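Local coordinates for protein catechol 2,3-dioxygenase (PDB 3HPY) that probably cleaves the aromatic ring of catechol and alkylcatechols next to the two hydroxyls, using dioxygen and an active-site iron, at residues Ile66-Phe71 with Leu117-Ala122; Thr94-Gly99 with Arg107-Leu112. All blocks are in the same frame, centred on the assembly; numbering follows the deposited sequence.

Contact 1 of 2, residues Ile66-Phe71 with Leu117-Ala122; sequences IDFFGF and LIELYA
Leu117 opens the pairing with its carbonyl. Its O accepts a bond from Phe69 N at 3.2 Å, and its CB packs against Phe68 CB at 4.0 Å. Its branch end, CD1, rests near the carbonyl of Asp67. Ile118 faces the same side of the sheet as Phe69 and Phe71. Its CG2 lies in the plane of the Phe71 ring, at the edge, 3.9 Å from CD2. Glu119 N binds Phe69 O at 2.9 Å, and Glu119 O takes Phe71 N at 2.7 Å. Gly70 pairs with it, their CA atoms only 4.0 Å apart. The Glu119 chain, extended beyond CG, puts OE2 over one face of the Phe68 ring, toward its rim and 3.1 Å from CD1; ring and carboxylate planes are 19° apart. With CG between its backbone N and carbonyl carbon (chi1 56°), the Phe68 ring stands beside this carboxylate. OE2 also forms salt bridges with Arg107 and Arg109, which probably stabilise the buried negative charge. The two strands run parallel inside the mixed sheet of the N-terminal vicinal oxygen chelate (VOC) domain, with 107-111 and 93-96 beyond 117-121. Strand 9-16 borders 65-73 on its other side. There Asp67 and Phe68 both face Gln13 in a classic beta bulge. Leu120 follows, with CD1 3.9 Å from Phe71 CB. Tyr121 N completes the backbone pairing, binding Phe71 O. Its ring lies across the end of the first strand, with CE1 beside the Phe71 carbonyl carbon, and meets the His11 ring at about 10° between planes.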
loop_
_atom_site.group_PDB
_atom_site.type_symbol
_atom_site.label_atom_id
_atom_site.label_comp_id
_atom_site.label_asym_id
_atom_site.label_seq_id
_atom_site.Cartn_x
_atom_site.Cartn_y
_atom_site.Cartn_z
ATOM N N ILE C 66 -31.767 -10.142 -6.777
ATOM C CA ILE C 66 -31.181 -11.474 -6.723
ATOM C C ILE C 66 -32.216 -12.595 -6.776
ATOM O O ILE C 66 -33.244 -12.528 -6.110
ATOM C CB ILE C 66 -30.346 -11.652 -5.436
ATOM C CG1 ILE C 66 -29.720 -13.048 -5.417
ATOM C CG2 ILE C 66 -31.228 -11.446 -4.204
ATOM C CD1 ILE C 66 -28.714 -13.244 -4.316
ATOM N N ASP C 67 -31.944 -13.619 -7.579
ATOM C CA ASP C 67 -32.847 -14.761 -7.662
ATOM C C ASP C 67 -32.516 -15.682 -6.494
ATOM O O ASP C 67 -33.388 -16.066 -5.717
ATOM C CB ASP C 67 -32.667 -15.523 -8.981
ATOM C CG ASP C 67 -33.066 -14.700 -10.195
ATOM O OD1 ASP C 67 -34.020 -13.899 -10.083
ATOM O OD2 ASP C 67 -32.437 -14.862 -11.268
ATOM N N PHE C 68 -31.238 -16.016 -6.359
ATOM C CA PHE C 68 -30.810 -16.899 -5.286
ATOM C C PHE C 68 -29.314 -16.806 -5.001
ATOM O O PHE C 68 -28.541 -16.302 -5.818
ATOM C CB PHE C 68 -31.203 -18.343 -5.625
ATOM C CG PHE C 68 -30.672 -18.827 -6.937
ATOM C CD1 PHE C 68 -29.390 -19.366 -7.029
ATOM C CD2 PHE C 68 -31.458 -18.754 -8.086
ATOM C CE1 PHE C 68 -28.894 -19.831 -8.248
ATOM C CE2 PHE C 68 -30.973 -19.215 -9.315
ATOM C CZ PHE C 68 -29.684 -19.757 -9.395
ATOM N N PHE C 69 -28.922 -17.290 -3.829
ATOM C CA PHE C 69 -27.532 -17.267 -3.395
ATOM C C PHE C 69 -27.150 -18.662 -2.906
ATOM O O PHE C 69 -27.765 -19.186 -1.979
ATOM C CB PHE C 69 -27.371 -16.253 -2.263
ATOM C CG PHE C 69 -25.942 -15.934 -1.930
ATOM C CD1 PHE C 69 -25.379 -16.371 -0.740
ATOM C CD2 PHE C 69 -25.164 -15.182 -2.807
ATOM C CE1 PHE C 69 -24.059 -16.065 -0.421
ATOM C CE2 PHE C 69 -23.848 -14.871 -2.498
ATOM C CZ PHE C 69 -23.295 -15.315 -1.301
ATOM N N GLY C 70 -26.131 -19.251 -3.519
ATOM C CA GLY C 70 -25.726 -20.590 -3.132
ATOM C C GLY C 70 -24.414 -20.734 -2.381
ATOM O O GLY C 70 -23.534 -19.883 -2.474
ATOM N N PHE C 71 -24.297 -21.834 -1.644
ATOM C CA PHE C 71 -23.105 -22.142 -0.858
ATOM C C PHE C 71 -22.589 -23.537 -1.200
ATOM O O PHE C 71 -23.351 -24.506 -1.185
ATOM C CB PHE C 71 -23.437 -22.128 0.631
ATOM C CG PHE C 71 -23.690 -20.765 1.197
ATOM C CD1 PHE C 71 -22.633 -19.984 1.638
ATOM C CD2 PHE C 71 -24.992 -20.285 1.356
ATOM C CE1 PHE C 71 -22.861 -18.758 2.235
ATOM C CE2 PHE C 71 -25.229 -19.047 1.957
ATOM C CZ PHE C 71 -24.163 -18.288 2.397
ATOM N N LEU C 117 -34.021 -16.848 -1.272
ATOM C CA LEU C 117 -33.806 -18.245 -1.621
ATOM C C LEU C 117 -32.325 -18.584 -1.471
ATOM O O LEU C 117 -31.465 -17.879 -1.991
ATOM C CB LEU C 117 -34.242 -18.509 -3.062
ATOM C CG LEU C 117 -35.624 -17.991 -3.470
ATOM C CD1 LEU C 117 -35.961 -18.496 -4.861
ATOM C CD2 LEU C 117 -36.664 -18.450 -2.470
ATOM N N ILE C 118 -32.036 -19.667 -0.760
ATOM C CA ILE C 118 -30.664 -20.103 -0.538
ATOM C C ILE C 118 -30.439 -21.446 -1.225
ATOM O O ILE C 118 -31.349 -22.266 -1.314
ATOM C CB ILE C 118 -30.385 -20.261 0.968
ATOM C CG1 ILE C 118 -30.823 -19.001 1.714
ATOM C CG2 ILE C 118 -28.905 -20.518 1.204
ATOM C CD1 ILE C 118 -30.018 -17.765 1.387
ATOM N N GLU C 119 -29.228 -21.662 -1.718
ATOM C CA GLU C 119 -28.896 -22.910 -2.387
ATOM C C GLU C 119 -27.664 -23.552 -1.763
ATOM O O GLU C 119 -26.779 -22.859 -1.274
ATOM C CB GLU C 119 -28.640 -22.664 -3.877
ATOM C CG GLU C 119 -29.867 -22.811 -4.766
ATOM C CD GLU C 119 -29.524 -22.711 -6.234
ATOM O OE1 GLU C 119 -28.373 -23.035 -6.600
ATOM O OE2 GLU C 119 -30.407 -22.323 -7.032
ATOM N N LEU C 120 -27.626 -24.879 -1.780
ATOM C CA LEU C 120 -26.503 -25.647 -1.247
ATOM C C LEU C 120 -26.158 -26.706 -2.290
ATOM O O LEU C 120 -27.036 -27.444 -2.741
ATOM C CB LEU C 120 -26.899 -26.322 0.074
ATOM C CG LEU C 120 -26.495 -25.692 1.412
ATOM C CD1 LEU C 120 -26.695 -24.192 1.407
ATOM C CD2 LEU C 120 -27.310 -26.330 2.504
ATOM N N TYR C 121 -24.893 -26.766 -2.698
ATOM C CA TYR C 121 -24.470 -27.754 -3.676
ATOM C C TYR C 121 -23.089 -28.252 -3.320
ATOM O O TYR C 121 -22.336 -27.569 -2.629
ATOM C CB TYR C 121 -24.426 -27.156 -5.085
ATOM C CG TYR C 121 -23.376 -26.074 -5.264
ATOM C CD1 TYR C 121 -23.612 -24.767 -4.837
ATOM C CD2 TYR C 121 -22.157 -26.356 -5.882
ATOM C CE1 TYR C 121 -22.659 -23.759 -5.028
ATOM C CE2 TYR C 121 -21.198 -25.362 -6.077
ATOM C CZ TYR C 121 -21.458 -24.065 -5.654
ATOM O OH TYR C 121 -20.528 -23.076 -5.901
ATOM N N ALA C 122 -22.752 -29.440 -3.809
ATOM C CA ALA C 122 -21.444 -30.023 -3.538
ATOM C C ALA C 122 -20.634 -30.180 -4.808
ATOM O O ALA C 122 -19.430 -30.439 -4.758
ATOM C CB ALA C 122 -21.609 -31.377 -2.862
#

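Contact 2 of 2, residues Thr94-Gly99 with Arg107-Leu112; sequences TRIPAG and RVRFEL
In Ile96, chi1 of -68° sets CG2 anti to the backbone N, and chi2 of 72° turns CD1; the two methyls thus meet different arginines. CG2 sits over the centre of one face of the Arg107 guanidinium, 3.4 Å from CZ. CD1 turns to the next arginine on the same side of the sheet and packs 3.4 Å from Arg109 CB. A bend at chi2 lays the Arg107 guanidinium against Ile96. Its NE donates to a water at 2.8 Å, in the guanidinium plane, and that water donates to Pro97 O. Its NH2 forms a salt bridge with Glu100, and Glu119 is the acid that both Arg107 and Arg109 reach. On the other side of the sheet, Arg95 folds back at chi2 and chi3. Val108 CG2 lies over one face of its guanidinium, toward the rim, 3.4 Å from NH1. Asp83 and Glu80 of helix 76-89 form salt bridges with this arginine. Four backbone bonds join the strands. Thr94 and Arg109 bond to each other twice, with Thr94 N to Arg109 O at 2.7 Å and Arg109 N to Thr94 O at 2.8 Å. Ile96 and Arg107 do likewise, with Ile96 N to Arg107 O at 2.9 Å. Arg95 and Val108 between them form a non-hydrogen-bonded pair. This is an antiparallel beta hairpin at one end of the N-terminal domain sheet, with strand 93-96 outermost within the chain.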
loop_
_atom_site.group_PDB
_atom_site.type_symbol
_atom_site.label_atom_id
_atom_site.label_comp_id
_atom_site.label_asym_id
_atom_site.label_seq_id
_atom_site.Cartn_x
_atom_site.Cartn_y
_atom_site.Cartn_z
ATOM N N THR C 94 -36.180 -27.938 -1.908
ATOM C CA THR C 94 -36.391 -28.276 -3.307
ATOM C C THR C 94 -35.067 -28.773 -3.869
ATOM O O THR C 94 -34.041 -28.107 -3.736
ATOM C CB THR C 94 -36.821 -27.041 -4.113
ATOM O OG1 THR C 94 -37.889 -26.372 -3.430
ATOM C CG2 THR C 94 -37.287 -27.452 -5.503
ATOM N N ARG C 95 -35.075 -29.942 -4.498
ATOM C CA ARG C 95 -33.839 -30.467 -5.055
ATOM C C ARG C 95 -33.731 -30.181 -6.551
ATOM O O ARG C 95 -34.342 -30.870 -7.367
ATOM C CB ARG C 95 -33.750 -31.971 -4.788
ATOM C CG ARG C 95 -32.602 -32.666 -5.495
ATOM C CD ARG C 95 -31.242 -32.345 -4.883
ATOM N NE ARG C 95 -30.866 -33.289 -3.831
ATOM C CZ ARG C 95 -31.274 -33.216 -2.570
ATOM N NH1 ARG C 95 -32.080 -32.234 -2.181
ATOM N NH2 ARG C 95 -30.873 -34.133 -1.697
ATOM N N ILE C 96 -32.971 -29.147 -6.909
ATOM C CA ILE C 96 -32.771 -28.795 -8.314
ATOM C C ILE C 96 -31.814 -29.817 -8.921
ATOM O O ILE C 96 -30.711 -30.029 -8.407
ATOM C CB ILE C 96 -32.142 -27.389 -8.489
ATOM C CG1 ILE C 96 -33.119 -26.297 -8.045
ATOM C CG2 ILE C 96 -31.783 -27.158 -9.951
ATOM C CD1 ILE C 96 -33.326 -26.202 -6.548
ATOM N N PRO C 97 -32.215 -30.455 -10.031
ATOM C CA PRO C 97 -31.380 -31.461 -10.695
ATOM C C PRO C 97 -30.048 -30.968 -11.257
ATOM O O PRO C 97 -29.899 -29.804 -11.636
ATOM C CB PRO C 97 -32.305 -32.009 -11.784
ATOM C CG PRO C 97 -33.183 -30.828 -12.102
ATOM C CD PRO C 97 -33.495 -30.279 -10.744
ATOM N N ALA C 98 -29.082 -31.878 -11.312
ATOM C CA ALA C 98 -27.761 -31.564 -11.826
ATOM C C ALA C 98 -27.848 -31.251 -13.308
ATOM O O ALA C 98 -28.516 -31.957 -14.065
ATOM C CB ALA C 98 -26.820 -32.735 -11.596
ATOM N N GLY C 99 -27.168 -30.188 -13.716
ATOM C CA GLY C 99 -27.188 -29.798 -15.107
ATOM C C GLY C 99 -28.077 -28.594 -15.351
ATOM O O GLY C 99 -27.881 -27.883 -16.330
ATOM N N ARG C 107 -28.484 -29.221 -6.576
ATOM C CA ARG C 107 -28.396 -28.376 -5.394
ATOM C C ARG C 107 -29.696 -28.377 -4.598
ATOM O O ARG C 107 -30.779 -28.574 -5.152
ATOM C CB ARG C 107 -28.074 -26.941 -5.813
ATOM C CG ARG C 107 -27.693 -26.796 -7.283
ATOM C CD ARG C 107 -28.374 -25.591 -7.900
ATOM N NE ARG C 107 -28.574 -25.767 -9.336
ATOM C CZ ARG C 107 -29.233 -24.912 -10.115
ATOM N NH1 ARG C 107 -29.759 -23.802 -9.601
ATOM N NH2 ARG C 107 -29.375 -25.177 -11.406
ATOM N N VAL C 108 -29.578 -28.144 -3.298
ATOM C CA VAL C 108 -30.732 -28.106 -2.410
ATOM C C VAL C 108 -31.099 -26.642 -2.215
ATOM O O VAL C 108 -30.265 -25.853 -1.773
ATOM C CB VAL C 108 -30.386 -28.723 -1.042
ATOM C CG1 VAL C 108 -31.635 -28.872 -0.204
ATOM C CG2 VAL C 108 -29.706 -30.063 -1.238
ATOM N N ARG C 109 -32.333 -26.273 -2.559
ATOM C CA ARG C 109 -32.768 -24.890 -2.408
ATOM C C ARG C 109 -33.938 -24.767 -1.446
ATOM O O ARG C 109 -34.839 -25.599 -1.444
ATOM C CB ARG C 109 -33.168 -24.289 -3.761
ATOM C CG ARG C 109 -33.450 -22.788 -3.706
ATOM C CD ARG C 109 -34.092 -22.278 -4.991
ATOM N NE ARG C 109 -33.250 -22.467 -6.171
ATOM C CZ ARG C 109 -33.634 -22.171 -7.409
ATOM N NH1 ARG C 109 -34.844 -21.673 -7.629
ATOM N NH2 ARG C 109 -32.810 -22.371 -8.431
ATOM N N PHE C 110 -33.908 -23.729 -0.618
ATOM C CA PHE C 110 -34.974 -23.498 0.342
ATOM C C PHE C 110 -35.174 -21.996 0.506
ATOM O O PHE C 110 -34.346 -21.200 0.053
ATOM C CB PHE C 110 -34.625 -24.157 1.681
ATOM C CG PHE C 110 -33.395 -23.593 2.340
ATOM C CD1 PHE C 110 -33.485 -22.500 3.200
ATOM C CD2 PHE C 110 -32.142 -24.160 2.102
ATOM C CE1 PHE C 110 -32.345 -21.980 3.818
ATOM C CE2 PHE C 110 -30.998 -23.646 2.714
ATOM C CZ PHE C 110 -31.101 -22.555 3.574
ATOM N N GLU C 111 -36.279 -21.606 1.134
ATOM C CA GLU C 111 -36.568 -20.191 1.332
ATOM C C GLU C 111 -36.455 -19.842 2.810
ATOM O O GLU C 111 -36.913 -20.595 3.678
ATOM C CB GLU C 111 -37.978 -19.852 0.827
ATOM C CG GLU C 111 -38.266 -18.348 0.725
ATOM C CD GLU C 111 -39.718 -18.030 0.386
ATOM O OE1 GLU C 111 -40.251 -18.596 -0.596
ATOM O OE2 GLU C 111 -40.324 -17.203 1.104
ATOM N N LEU C 112 -35.831 -18.704 3.092
ATOM C CA LEU C 112 -35.660 -18.249 4.463
ATOM C C LEU C 112 -36.830 -17.355 4.855
ATOM O O LEU C 112 -37.589 -16.894 3.998
ATOM C CB LEU C 112 -34.353 -17.454 4.610
ATOM C CG LEU C 112 -32.999 -18.174 4.659
ATOM C CD1 LEU C 112 -31.891 -17.127 4.676
ATOM C CD2 LEU C 112 -32.904 -19.063 5.896
HETATM O O HOH W 1 -27.727 -27.513 -11.379
#

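In the fold
From the N terminus, the chain passes through strand 65-73, helix 76-89 and strand 93-96. Contact 2 comes first to closure: strand 107-111 returns beside 93-96 after a ten-residue loop. The next strand, 117-121, then pairs with 65-73 and closes the longer loop of contact 1. Contact 2 therefore lies wholly within the span bridged by contact 1, and the two do not cross. Their centres are about 8 Å apart. They meet directly because 107-111 and 117-121 are neighbours in the sheet, giving the order 65-73, 117-121, 107-111, 93-96. Contact 1 joins 117-121 to 65-73, and through 117-121 the hairpin of contact 2 becomes part of the same sheet.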